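Local coordinates for protein Rho guanine nucleotide exchange factor 3 (Mus musculus, PDB 2Z0Q) that acts as a guanine nucleotide exchange factor for the small GTPases RhoA and RhoB, here represented by its DH-PH domain unit, at residues A118-D123 with C207-E212; D223-S228 with P275-D280; L246-F251 with H324-N329; T258-V261 with Q266-Y269. One frame throughout, in Å; residues are numbered along the deposited sequence.

Interaction 1 joins two helices, 107-125 and 180-213, where the helical DH part meets the PH part; interactions 2, 3 and 4 all reach the PH sheet. Along the chain interaction 1 closes first. The segments of interactions 2 and 3 then alternate, and interaction 4, a local hairpin, is nested inside the loops that both close. The centres of interactions 1 and 4 are about 10 Å apart, and Tyr-210, Tyr-269 and Ala-120 touch between them. Interaction 3 lies about 14 Å from interaction 4, centre to centre, and Thr-258 bonds to His-247 between them. Interaction 2 sits about 16 to 19 Å from the others, again between centres. Helix 180-213 is thus packed directly on the barrel it leads into.

Interaction 1: residues A118-D123 with C207-E212; sequences AKALLD and CRYYKE
Tyr-209 is extended at chi1 (178°), its CG opposite the backbone N, and brings its CE2 corner to Ala-120, whereas Tyr-210 turns CG beside its own backbone N (chi1 -73°) and arrives at the same methyl with its hydroxyl end. Both successive tyrosines converge on the Ala-120 methyl: CB lies 3.6 Å from CE2 of Tyr-209 and 3.5 Å from OH of Tyr-210, meeting both rings obliquely. The two rings also brace each other, since CD2 of Tyr-209 sits 3.7 Å above the ring plane of Tyr-210, over its centre. This is a helix-helix contact of the DH-PH unit, between helix 107-125 and the long helix 180-213 near the end that runs into the PH barrel. The small side chain of Ala-120 lets both tyrosines approach helix 107-125. No direct hydrogen bond crosses the contact. Polar linkage comes through a water, which donates to OD2 of Asp-123 at 2.7 Å and lies 2.8 Å from OH of Tyr-210. Val-116, one turn earlier on helix 107-125, touches both tyrosines, while Phe-249 and Tyr-269 of the PH sheet meet the Tyr-210 ring and tie it to the barrel.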
loop_
_atom_site.group_PDB
_atom_site.type_symbol
_atom_site.label_atom_id
_atom_site.label_comp_id
_atom_site.label_asym_id
_atom_site.label_seq_id
_atom_site.Cartn_x
_atom_site.Cartn_y
_atom_site.Cartn_z
ATOM N N ALA A 118 0.363 5.237 9.064
ATOM C CA ALA A 118 -1.098 5.128 9.015
ATOM C C ALA A 118 -1.555 3.698 8.751
ATOM O O ALA A 118 -2.511 3.200 9.365
ATOM C CB ALA A 118 -1.670 6.082 7.919
ATOM N N LYS A 119 -0.879 3.027 7.824
ATOM C CA LYS A 119 -1.231 1.656 7.498
ATOM C C LYS A 119 -0.932 0.734 8.669
ATOM O O LYS A 119 -1.697 -0.189 8.933
ATOM C CB LYS A 119 -0.461 1.159 6.273
ATOM C CG LYS A 119 -0.929 1.793 4.993
ATOM C CD LYS A 119 -0.197 1.219 3.791
ATOM C CE LYS A 119 -1.122 1.187 2.586
ATOM N NZ LYS A 119 -0.431 0.542 1.449
ATOM N N ALA A 120 0.172 0.982 9.362
ATOM C CA ALA A 120 0.526 0.135 10.513
ATOM C C ALA A 120 -0.560 0.275 11.584
ATOM O O ALA A 120 -1.002 -0.710 12.184
ATOM C CB ALA A 120 1.873 0.545 11.084
ATOM N N LEU A 121 -0.974 1.508 11.839
ATOM C CA LEU A 121 -2.010 1.760 12.834
ATOM C C LEU A 121 -3.315 1.109 12.395
ATOM O O LEU A 121 -4.015 0.463 13.188
ATOM C CB LEU A 121 -2.226 3.258 13.011
ATOM C CG LEU A 121 -3.477 3.646 13.809
ATOM C CD1 LEU A 121 -3.286 3.275 15.281
ATOM C CD2 LEU A 121 -3.732 5.120 13.657
ATOM N N LEU A 122 -3.657 1.279 11.125
ATOM C CA LEU A 122 -4.884 0.712 10.602
ATOM C C LEU A 122 -4.890 -0.819 10.713
ATOM O O LEU A 122 -5.926 -1.411 11.012
ATOM C CB LEU A 122 -5.057 1.148 9.145
ATOM C CG LEU A 122 -6.456 1.196 8.547
ATOM C CD1 LEU A 122 -7.446 1.817 9.544
ATOM C CD2 LEU A 122 -6.404 2.018 7.250
ATOM N N ASP A 123 -3.753 -1.460 10.464
ATOM C CA ASP A 123 -3.686 -2.920 10.563
ATOM C C ASP A 123 -3.978 -3.334 12.001
ATOM O O ASP A 123 -4.567 -4.374 12.270
ATOM C CB ASP A 123 -2.289 -3.455 10.206
ATOM C CG ASP A 123 -1.990 -3.416 8.716
ATOM O OD1 ASP A 123 -2.939 -3.275 7.923
ATOM O OD2 ASP A 123 -0.796 -3.566 8.346
ATOM N N CYS A 207 10.846 -0.029 5.517
ATOM C CA CYS A 207 11.870 -0.861 6.135
ATOM C C CYS A 207 12.387 -0.219 7.444
ATOM O O CYS A 207 12.527 -0.889 8.461
ATOM C CB CYS A 207 13.024 -1.065 5.138
ATOM S SG CYS A 207 14.350 -2.093 5.699
ATOM N N ARG A 208 12.657 1.080 7.417
ATOM C CA ARG A 208 13.147 1.779 8.597
ATOM C C ARG A 208 12.086 1.812 9.718
ATOM O O ARG A 208 12.395 1.590 10.907
ATOM C CB ARG A 208 13.548 3.204 8.178
ATOM C CG ARG A 208 14.300 3.998 9.238
ATOM C CD ARG A 208 14.730 5.396 8.687
ATOM N NE ARG A 208 13.580 6.219 8.287
ATOM C CZ ARG A 208 13.267 6.546 7.030
ATOM N NH1 ARG A 208 14.014 6.134 6.001
ATOM N NH2 ARG A 208 12.184 7.283 6.794
ATOM N N TYR A 209 10.850 2.107 9.345
ATOM C CA TYR A 209 9.734 2.189 10.287
ATOM C C TYR A 209 9.576 0.884 11.074
ATOM O O TYR A 209 9.465 0.892 12.311
ATOM C CB TYR A 209 8.413 2.449 9.548
ATOM C CG TYR A 209 7.205 2.488 10.472
ATOM C CD1 TYR A 209 6.867 3.660 11.140
ATOM C CD2 TYR A 209 6.439 1.344 10.717
ATOM C CE1 TYR A 209 5.809 3.709 12.037
ATOM C CE2 TYR A 209 5.362 1.374 11.618
ATOM C CZ TYR A 209 5.063 2.572 12.282
ATOM O OH TYR A 209 4.080 2.614 13.227
ATOM N N TYR A 210 9.540 -0.247 10.364
ATOM C CA TYR A 210 9.355 -1.500 11.110
ATOM C C TYR A 210 10.598 -1.916 11.881
ATOM O O TYR A 210 10.470 -2.427 12.996
ATOM C CB TYR A 210 8.835 -2.607 10.182
ATOM C CG TYR A 210 7.396 -2.365 9.819
ATOM C CD1 TYR A 210 6.388 -2.476 10.777
ATOM C CD2 TYR A 210 7.026 -2.016 8.503
ATOM C CE1 TYR A 210 5.063 -2.264 10.464
ATOM C CE2 TYR A 210 5.695 -1.799 8.180
ATOM C CZ TYR A 210 4.712 -1.929 9.167
ATOM O OH TYR A 210 3.394 -1.714 8.868
ATOM N N LYS A 211 11.798 -1.668 11.353
ATOM C CA LYS A 211 13.001 -2.019 12.108
ATOM C C LYS A 211 13.047 -1.262 13.444
ATOM O O LYS A 211 13.482 -1.806 14.464
ATOM C CB LYS A 211 14.273 -1.689 11.315
ATOM C CG LYS A 211 14.684 -2.769 10.336
ATOM C CD LYS A 211 15.690 -2.290 9.282
ATOM C CE LYS A 211 17.005 -1.867 9.897
ATOM N NZ LYS A 211 17.967 -1.597 8.768
ATOM N N GLU A 212 12.604 -0.011 13.443
ATOM C CA GLU A 212 12.653 0.783 14.679
ATOM C C GLU A 212 11.590 0.352 15.676
ATOM O O GLU A 212 11.674 0.678 16.864
ATOM C CB GLU A 212 12.497 2.282 14.351
ATOM C CG GLU A 212 13.478 2.723 13.273
ATOM C CD GLU A 212 13.525 4.228 13.051
ATOM O OE1 GLU A 212 12.458 4.893 13.096
ATOM O OE2 GLU A 212 14.643 4.730 12.817
HETATM O O HOH W 1 1.401 -3.312 9.944
#

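Interaction 2: residues D223-S228 with P275-D280; sequences DSLIDS and PIPVKD
Pro-275 is the tight part of this contact: its ring is pressed by the N-cap residue Asp-223 and by Ile-226 of the short helix 224-227. The delta methyl of Ile-226 comes closest, with CD1 3.6 Å from CG of Pro-275, and the two side chains cross at about a right angle. Beside it the methylene CB of Asp-223 lies 4.0 Å from the same CG. Ile-226 reaches this ring because its CG1 branch stands anti to the carbonyl carbon (chi1 -70°), which carries CD1 to the proline. Two residues on, in strand 276-277, CB of Pro-277 meets CD1 of Leu-225 at 3.8 Å, again nearly perpendicular. Both are purely apolar touches, and no hydrogen bond crosses between the segments. Toward solvent the contact opens: Pro-275 and Ile-226 are buried, whereas Leu-225 and Pro-277 meet where both remain partly exposed. The carboxylate of Asp-223 is used within its own segment, OD1 accepting from the backbone N of Leu-225 at 2.9 Å through its anti lone pair, with an N-H...O angle of 163°. Val-254 of strand 254-263 touches Leu-225, Ile-226 and Pro-275 together. The arrangement is that of an N-capped short helix packed against strand 276-277 of the PH barrel, ahead of the barrel's first long strand, 232-240.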
loop_
_atom_site.group_PDB
_atom_site.type_symbol
_atom_site.label_atom_id
_atom_site.label_comp_id
_atom_site.label_asym_id
_atom_site.label_seq_id
_atom_site.Cartn_x
_atom_site.Cartn_y
_atom_site.Cartn_z
ATOM N N ASP A 223 19.857 -9.582 15.503
ATOM C CA ASP A 223 20.595 -10.184 14.399
ATOM C C ASP A 223 21.089 -9.053 13.509
ATOM O O ASP A 223 20.324 -8.152 13.175
ATOM C CB ASP A 223 19.703 -11.113 13.574
ATOM C CG ASP A 223 20.508 -12.080 12.708
ATOM O OD1 ASP A 223 21.244 -11.643 11.802
ATOM O OD2 ASP A 223 20.408 -13.303 12.937
ATOM N N SER A 224 22.364 -9.106 13.126
ATOM C CA SER A 224 22.930 -8.060 12.285
ATOM C C SER A 224 22.287 -8.013 10.907
ATOM O O SER A 224 22.354 -6.994 10.224
ATOM C CB SER A 224 24.446 -8.251 12.137
ATOM O OG SER A 224 24.722 -9.374 11.314
ATOM N N LEU A 225 21.673 -9.112 10.485
ATOM C CA LEU A 225 21.041 -9.149 9.184
ATOM C C LEU A 225 19.835 -8.229 9.193
ATOM O O LEU A 225 19.480 -7.665 8.167
ATOM C CB LEU A 225 20.617 -10.580 8.822
ATOM C CG LEU A 225 21.738 -11.533 8.412
ATOM C CD1 LEU A 225 21.133 -12.943 8.184
ATOM C CD2 LEU A 225 22.413 -11.019 7.129
ATOM N N ILE A 226 19.169 -8.098 10.340
ATOM C CA ILE A 226 18.030 -7.186 10.396
ATOM C C ILE A 226 18.578 -5.751 10.256
ATOM O O ILE A 226 18.077 -4.957 9.466
ATOM C CB ILE A 226 17.268 -7.282 11.742
ATOM C CG1 ILE A 226 16.522 -8.631 11.826
ATOM C CG2 ILE A 226 16.255 -6.152 11.849
ATOM C CD1 ILE A 226 16.135 -8.990 13.265
ATOM N N ASP A 227 19.588 -5.447 11.052
ATOM C CA ASP A 227 20.220 -4.113 11.060
ATOM C C ASP A 227 20.688 -3.669 9.672
ATOM O O ASP A 227 20.500 -2.516 9.275
ATOM C CB ASP A 227 21.410 -4.120 12.034
ATOM C CG ASP A 227 21.011 -4.538 13.450
ATOM O OD1 ASP A 227 19.805 -4.710 13.720
ATOM O OD2 ASP A 227 21.897 -4.697 14.310
ATOM N N SER A 228 21.289 -4.591 8.931
ATOM C CA SER A 228 21.798 -4.293 7.609
ATOM C C SER A 228 20.733 -4.298 6.527
ATOM O O SER A 228 21.021 -3.956 5.392
ATOM C CB SER A 228 22.907 -5.285 7.247
ATOM O OG SER A 228 22.403 -6.608 7.080
ATOM N N PRO A 275 15.369 -14.539 14.868
ATOM C CA PRO A 275 15.210 -14.364 13.419
ATOM C C PRO A 275 15.759 -15.556 12.629
ATOM O O PRO A 275 16.723 -16.191 13.061
ATOM C CB PRO A 275 16.029 -13.092 13.130
ATOM C CG PRO A 275 16.050 -12.368 14.428
ATOM C CD PRO A 275 16.187 -13.465 15.458
ATOM N N ILE A 276 15.153 -15.837 11.474
ATOM C CA ILE A 276 15.594 -16.907 10.594
ATOM C C ILE A 276 16.266 -16.346 9.321
ATOM O O ILE A 276 15.610 -15.738 8.478
ATOM C CB ILE A 276 14.391 -17.813 10.167
ATOM C CG1 ILE A 276 13.788 -18.475 11.422
ATOM C CG2 ILE A 276 14.836 -18.849 9.113
ATOM C CD1 ILE A 276 12.468 -19.144 11.121
ATOM N N PRO A 277 17.582 -16.554 9.169
ATOM C CA PRO A 277 18.288 -16.059 7.972
ATOM C C PRO A 277 17.668 -16.721 6.758
ATOM O O PRO A 277 17.359 -17.912 6.806
ATOM C CB PRO A 277 19.742 -16.521 8.189
ATOM C CG PRO A 277 19.882 -16.661 9.644
ATOM C CD PRO A 277 18.498 -17.195 10.110
ATOM N N VAL A 278 17.474 -15.966 5.679
ATOM C CA VAL A 278 16.862 -16.516 4.480
ATOM C C VAL A 278 17.695 -17.662 3.890
ATOM O O VAL A 278 17.115 -18.602 3.352
ATOM C CB VAL A 278 16.608 -15.391 3.415
ATOM C CG1 VAL A 278 16.307 -15.976 2.046
ATOM C CG2 VAL A 278 15.375 -14.537 3.873
ATOM N N LYS A 279 19.024 -17.614 4.031
ATOM C CA LYS A 279 19.878 -18.697 3.492
ATOM C C LYS A 279 19.606 -20.033 4.202
ATOM O O LYS A 279 19.924 -21.097 3.660
ATOM C CB LYS A 279 21.371 -18.379 3.663
ATOM C CG LYS A 279 21.817 -18.251 5.106
ATOM C CD LYS A 279 23.353 -18.273 5.266
ATOM C CE LYS A 279 23.738 -18.352 6.766
ATOM N NZ LYS A 279 25.199 -18.622 6.960
ATOM N N ASP A 280 19.051 -19.967 5.412
ATOM C CA ASP A 280 18.756 -21.179 6.192
ATOM C C ASP A 280 17.252 -21.428 6.352
ATOM O O ASP A 280 16.839 -22.230 7.185
ATOM C CB ASP A 280 19.350 -21.076 7.593
ATOM C CG ASP A 280 20.836 -20.739 7.587
ATOM O OD1 ASP A 280 21.592 -21.397 6.845
ATOM O OD2 ASP A 280 21.227 -19.820 8.344
#

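Interaction 3: residues L246-F251 with H324-N329; sequences LHVFLF and HSLQAN
The rings of strand 245-251 lie apart from Leu-246, Val-248 and Leu-326, the residues that touch across this contact: CD2 of His-247 stands 3.1 Å above one face of the Phe-249 ring, offset toward its rim, while Tyr-269 meets Phe-249 edge-to-face. His-247 is fixed in turn by a hydrogen bond between its NE2 and ND1 of His-235. Leu-246 and Val-248 point toward segment 324-329. CD1 of Leu-246 meets CD2 of Leu-326 at 3.8 Å, methyl against methyl, the two side chains crossing at about a right angle. Strands 245-251 and 322-327 do not pair with each other; both pair antiparallel with strand 232-240, which lies between them in the strongly curved PH barrel, so the leucines meet over the intervening strand, on the inner, apolar side of the sheet. Leu-326 holds its CG beside the backbone N (chi1 -59°), and this points the branched end at strand 245-251, where the two methyls find different partners. The second methyl, CD1, lies a looser 4.5 Å from CG2 of Val-248. No hydrogen bond joins the segments, and all three touching residues are buried. Trp-337, from the C-terminal helix 331-345 that caps one end of the PH barrel, packs on Val-248, while Leu-238 of the intervening strand also touches that valine.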
loop_
_atom_site.group_PDB
_atom_site.type_symbol
_atom_site.label_atom_id
_atom_site.label_comp_id
_atom_site.label_asym_id
_atom_site.label_seq_id
_atom_site.Cartn_x
_atom_site.Cartn_y
_atom_site.Cartn_z
ATOM N N LEU A 246 0.338 -13.528 14.335
ATOM C CA LEU A 246 1.690 -13.017 14.211
ATOM C C LEU A 246 1.788 -11.983 13.090
ATOM O O LEU A 246 0.900 -11.910 12.236
ATOM C CB LEU A 246 2.652 -14.198 13.906
ATOM C CG LEU A 246 2.610 -15.402 14.874
ATOM C CD1 LEU A 246 3.248 -16.661 14.275
ATOM C CD2 LEU A 246 3.274 -14.977 16.188
ATOM N N HIS A 247 2.800 -11.119 13.181
ATOM C CA HIS A 247 3.078 -10.195 12.104
ATOM C C HIS A 247 4.464 -10.632 11.664
ATOM O O HIS A 247 5.445 -10.602 12.445
ATOM C CB HIS A 247 3.116 -8.716 12.527
ATOM C CG HIS A 247 3.014 -7.805 11.351
ATOM N ND1 HIS A 247 1.831 -7.194 10.978
ATOM C CD2 HIS A 247 3.915 -7.505 10.385
ATOM C CE1 HIS A 247 2.014 -6.555 9.832
ATOM N NE2 HIS A 247 3.271 -6.724 9.456
ATOM N N VAL A 248 4.564 -11.033 10.404
ATOM C CA VAL A 248 5.818 -11.542 9.903
ATOM C C VAL A 248 6.454 -10.582 8.899
ATOM O O VAL A 248 5.777 -10.019 8.053
ATOM C CB VAL A 248 5.593 -12.930 9.271
ATOM C CG1 VAL A 248 6.875 -13.470 8.715
ATOM C CG2 VAL A 248 5.000 -13.868 10.324
ATOM N N PHE A 249 7.760 -10.458 8.997
ATOM C CA PHE A 249 8.538 -9.555 8.153
ATOM C C PHE A 249 9.624 -10.301 7.384
ATOM O O PHE A 249 10.523 -10.917 7.975
ATOM C CB PHE A 249 9.243 -8.504 9.033
ATOM C CG PHE A 249 8.299 -7.616 9.800
ATOM C CD1 PHE A 249 7.738 -6.484 9.208
ATOM C CD2 PHE A 249 7.961 -7.920 11.114
ATOM C CE1 PHE A 249 6.854 -5.668 9.915
ATOM C CE2 PHE A 249 7.093 -7.124 11.810
ATOM C CZ PHE A 249 6.528 -5.979 11.218
ATOM N N LEU A 250 9.549 -10.227 6.060
ATOM C CA LEU A 250 10.570 -10.813 5.237
ATOM C C LEU A 250 11.502 -9.685 4.741
ATOM O O LEU A 250 11.172 -8.962 3.798
ATOM C CB LEU A 250 9.962 -11.520 4.011
ATOM C CG LEU A 250 11.044 -12.066 3.050
ATOM C CD1 LEU A 250 11.900 -13.159 3.729
ATOM C CD2 LEU A 250 10.368 -12.609 1.812
ATOM N N PHE A 251 12.638 -9.522 5.405
ATOM C CA PHE A 251 13.630 -8.547 4.949
ATOM C C PHE A 251 14.415 -9.334 3.881
ATOM O O PHE A 251 14.303 -10.553 3.811
ATOM C CB PHE A 251 14.538 -8.125 6.111
ATOM C CG PHE A 251 13.841 -7.254 7.130
ATOM C CD1 PHE A 251 13.621 -5.891 6.882
ATOM C CD2 PHE A 251 13.407 -7.797 8.333
ATOM C CE1 PHE A 251 12.976 -5.078 7.826
ATOM C CE2 PHE A 251 12.762 -7.009 9.282
ATOM C CZ PHE A 251 12.544 -5.634 9.031
ATOM N N HIS A 324 7.408 -23.383 11.984
ATOM C CA HIS A 324 6.165 -22.610 12.073
ATOM C C HIS A 324 5.220 -22.983 10.935
ATOM O O HIS A 324 5.649 -23.045 9.785
ATOM C CB HIS A 324 6.492 -21.129 11.926
ATOM C CG HIS A 324 7.447 -20.628 12.952
ATOM N ND1 HIS A 324 7.051 -20.271 14.222
ATOM C CD2 HIS A 324 8.791 -20.483 12.915
ATOM C CE1 HIS A 324 8.119 -19.923 14.924
ATOM N NE2 HIS A 324 9.187 -20.045 14.152
ATOM N N SER A 325 3.961 -23.256 11.261
ATOM C CA SER A 325 2.919 -23.548 10.255
ATOM C C SER A 325 2.107 -22.259 10.299
ATOM O O SER A 325 1.497 -21.972 11.310
ATOM C CB SER A 325 2.081 -24.753 10.698
ATOM O OG SER A 325 2.894 -25.904 10.596
ATOM N N LEU A 326 2.120 -21.516 9.195
ATOM C CA LEU A 326 1.534 -20.184 9.139
ATOM C C LEU A 326 0.390 -20.139 8.125
ATOM O O LEU A 326 0.530 -20.687 7.044
ATOM C CB LEU A 326 2.645 -19.197 8.727
ATOM C CG LEU A 326 3.873 -19.120 9.638
ATOM C CD1 LEU A 326 4.923 -18.168 9.039
ATOM C CD2 LEU A 326 3.435 -18.594 11.023
ATOM N N GLN A 327 -0.690 -19.443 8.466
ATOM C CA GLN A 327 -1.877 -19.361 7.611
ATOM C C GLN A 327 -2.056 -17.971 7.035
ATOM O O GLN A 327 -2.106 -16.996 7.788
ATOM C CB GLN A 327 -3.150 -19.718 8.397
ATOM C CG GLN A 327 -4.415 -19.676 7.522
ATOM C CD GLN A 327 -5.667 -19.984 8.314
ATOM O OE1 GLN A 327 -5.916 -19.350 9.340
ATOM N NE2 GLN A 327 -6.461 -20.947 7.849
ATOM N N ALA A 328 -2.120 -17.897 5.701
ATOM C CA ALA A 328 -2.305 -16.624 5.003
ATOM C C ALA A 328 -3.777 -16.262 5.001
ATOM O O ALA A 328 -4.641 -17.068 5.343
ATOM C CB ALA A 328 -1.769 -16.708 3.563
ATOM N N ASN A 329 -4.058 -15.031 4.582
ATOM C CA ASN A 329 -5.402 -14.499 4.593
ATOM C C ASN A 329 -6.362 -15.120 3.581
ATOM O O ASN A 329 -7.560 -15.205 3.839
ATOM C CB ASN A 329 -5.290 -12.971 4.441
ATOM C CG ASN A 329 -4.297 -12.356 5.453
ATOM O OD1 ASN A 329 -3.455 -11.528 5.088
ATOM N ND2 ASN A 329 -4.398 -12.761 6.729
#

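Interaction 4: residues T258-V261 with Q266-Y269; sequences TRAV and QLCY
Thr-258 and Tyr-269 cross obliquely, with OG1 of the threonine 3.5 Å from CB of the tyrosine and at the edge of its ring, near the ring plane. The hydroxyl comes there because it occupies the crowded position between backbone N and carbonyl carbon (chi1 76°), and it is bonded on to the carbonyl O of His-247 in the adjoining strand. Replacing Thr-258 by alanine removes the hydroxyl, which is likely to leave the His-247 carbonyl without this partner and to open a gap beside CB of Tyr-269. On the same face, Tyr-269 brings CE1 obliquely to Ala-260, 3.9 Å from its CB; Leu-267 flanks this methyl more loosely, CD1 lying 4.3 Å from CB of Ala-260. The opposite face carries Val-261 and Cys-268, side by side with CG2 of Val-261 4.3 Å from CB of Cys-268. Their backbones form the hydrogen-bonded pair: N of Val-261 donates to O of Cys-268 at 2.9 Å, from 35° above the carbonyl plane, while N of Cys-268 donates to O of Val-261 at 2.6 Å, almost straight. Ala-260 and Tyr-269 form the neighbouring non-hydrogen-bonded pair, where CA-H...O contacts fill in. The strands run antiparallel at 173° as the two arms of the hairpin 254-263 and 266-271. Strand 245-251 lies beside the first arm and short strand 214-215 beside the second, and Tyr-269 touches Ala-120 of helix 107-125.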
loop_
_atom_site.group_PDB
_atom_site.type_symbol
_atom_site.label_atom_id
_atom_site.label_comp_id
_atom_site.label_asym_id
_atom_site.label_seq_id
_atom_site.Cartn_x
_atom_site.Cartn_y
_atom_site.Cartn_z
ATOM N N THR A 258 6.925 -11.937 14.636
ATOM C CA THR A 258 6.610 -11.139 15.825
ATOM C C THR A 258 5.147 -11.169 16.166
ATOM O O THR A 258 4.340 -11.754 15.437
ATOM C CB THR A 258 6.930 -9.659 15.541
ATOM O OG1 THR A 258 5.891 -9.104 14.699
ATOM C CG2 THR A 258 8.290 -9.535 14.844
ATOM N N ARG A 259 4.826 -10.530 17.300
ATOM C CA ARG A 259 3.443 -10.315 17.714
ATOM C C ARG A 259 3.340 -8.803 17.868
ATOM O O ARG A 259 4.252 -8.181 18.412
ATOM C CB ARG A 259 3.135 -11.011 19.041
ATOM C CG ARG A 259 3.029 -12.523 18.873
ATOM C CD ARG A 259 3.179 -13.196 20.221
ATOM N NE ARG A 259 2.100 -12.858 21.125
ATOM C CZ ARG A 259 2.232 -12.854 22.454
ATOM N NH1 ARG A 259 3.407 -13.155 23.010
ATOM N NH2 ARG A 259 1.190 -12.572 23.221
ATOM N N ALA A 260 2.262 -8.217 17.358
ATOM C CA ALA A 260 2.039 -6.763 17.500
ATOM C C ALA A 260 1.586 -6.521 18.939
ATOM O O ALA A 260 0.604 -7.112 19.382
ATOM C CB ALA A 260 0.962 -6.286 16.499
ATOM N N VAL A 261 2.328 -5.678 19.661
ATOM C CA VAL A 261 2.022 -5.367 21.069
ATOM C C VAL A 261 2.192 -3.873 21.335
ATOM O O VAL A 261 2.746 -3.146 20.514
ATOM C CB VAL A 261 2.987 -6.117 22.050
ATOM C CG1 VAL A 261 2.911 -7.631 21.825
ATOM C CG2 VAL A 261 4.418 -5.608 21.877
ATOM N N GLN A 266 3.543 2.833 22.604
ATOM C CA GLN A 266 3.635 2.623 21.165
ATOM C C GLN A 266 3.362 1.223 20.620
ATOM O O GLN A 266 3.617 0.218 21.277
ATOM C CB GLN A 266 5.016 3.060 20.672
ATOM C CG GLN A 266 5.213 4.571 20.621
ATOM C CD GLN A 266 6.605 4.977 20.141
ATOM O OE1 GLN A 266 7.117 4.463 19.124
ATOM N NE2 GLN A 266 7.225 5.912 20.860
ATOM N N LEU A 267 2.860 1.184 19.391
ATOM C CA LEU A 267 2.596 -0.076 18.704
ATOM C C LEU A 267 3.959 -0.648 18.310
ATOM O O LEU A 267 4.677 -0.070 17.485
ATOM C CB LEU A 267 1.755 0.185 17.460
ATOM C CG LEU A 267 1.410 -1.040 16.613
ATOM C CD1 LEU A 267 0.711 -2.071 17.513
ATOM C CD2 LEU A 267 0.501 -0.631 15.439
ATOM N N CYS A 268 4.314 -1.805 18.867
ATOM C CA CYS A 268 5.609 -2.404 18.591
ATOM C C CYS A 268 5.420 -3.844 18.123
ATOM O O CYS A 268 4.296 -4.321 18.107
ATOM C CB CYS A 268 6.474 -2.394 19.839
ATOM S SG CYS A 268 6.968 -0.686 20.290
ATOM N N TYR A 269 6.510 -4.494 17.727
ATOM C CA TYR A 269 6.437 -5.880 17.211
ATOM C C TYR A 269 7.462 -6.710 17.988
ATOM O O TYR A 269 8.680 -6.698 17.720
ATOM C CB TYR A 269 6.715 -5.871 15.684
ATOM C CG TYR A 269 5.757 -4.950 14.954
ATOM C CD1 TYR A 269 4.455 -5.344 14.666
ATOM C CD2 TYR A 269 6.119 -3.632 14.674
ATOM C CE1 TYR A 269 3.527 -4.450 14.133
ATOM C CE2 TYR A 269 5.192 -2.724 14.124
ATOM C CZ TYR A 269 3.918 -3.133 13.869
ATOM O OH TYR A 269 3.017 -2.209 13.372
#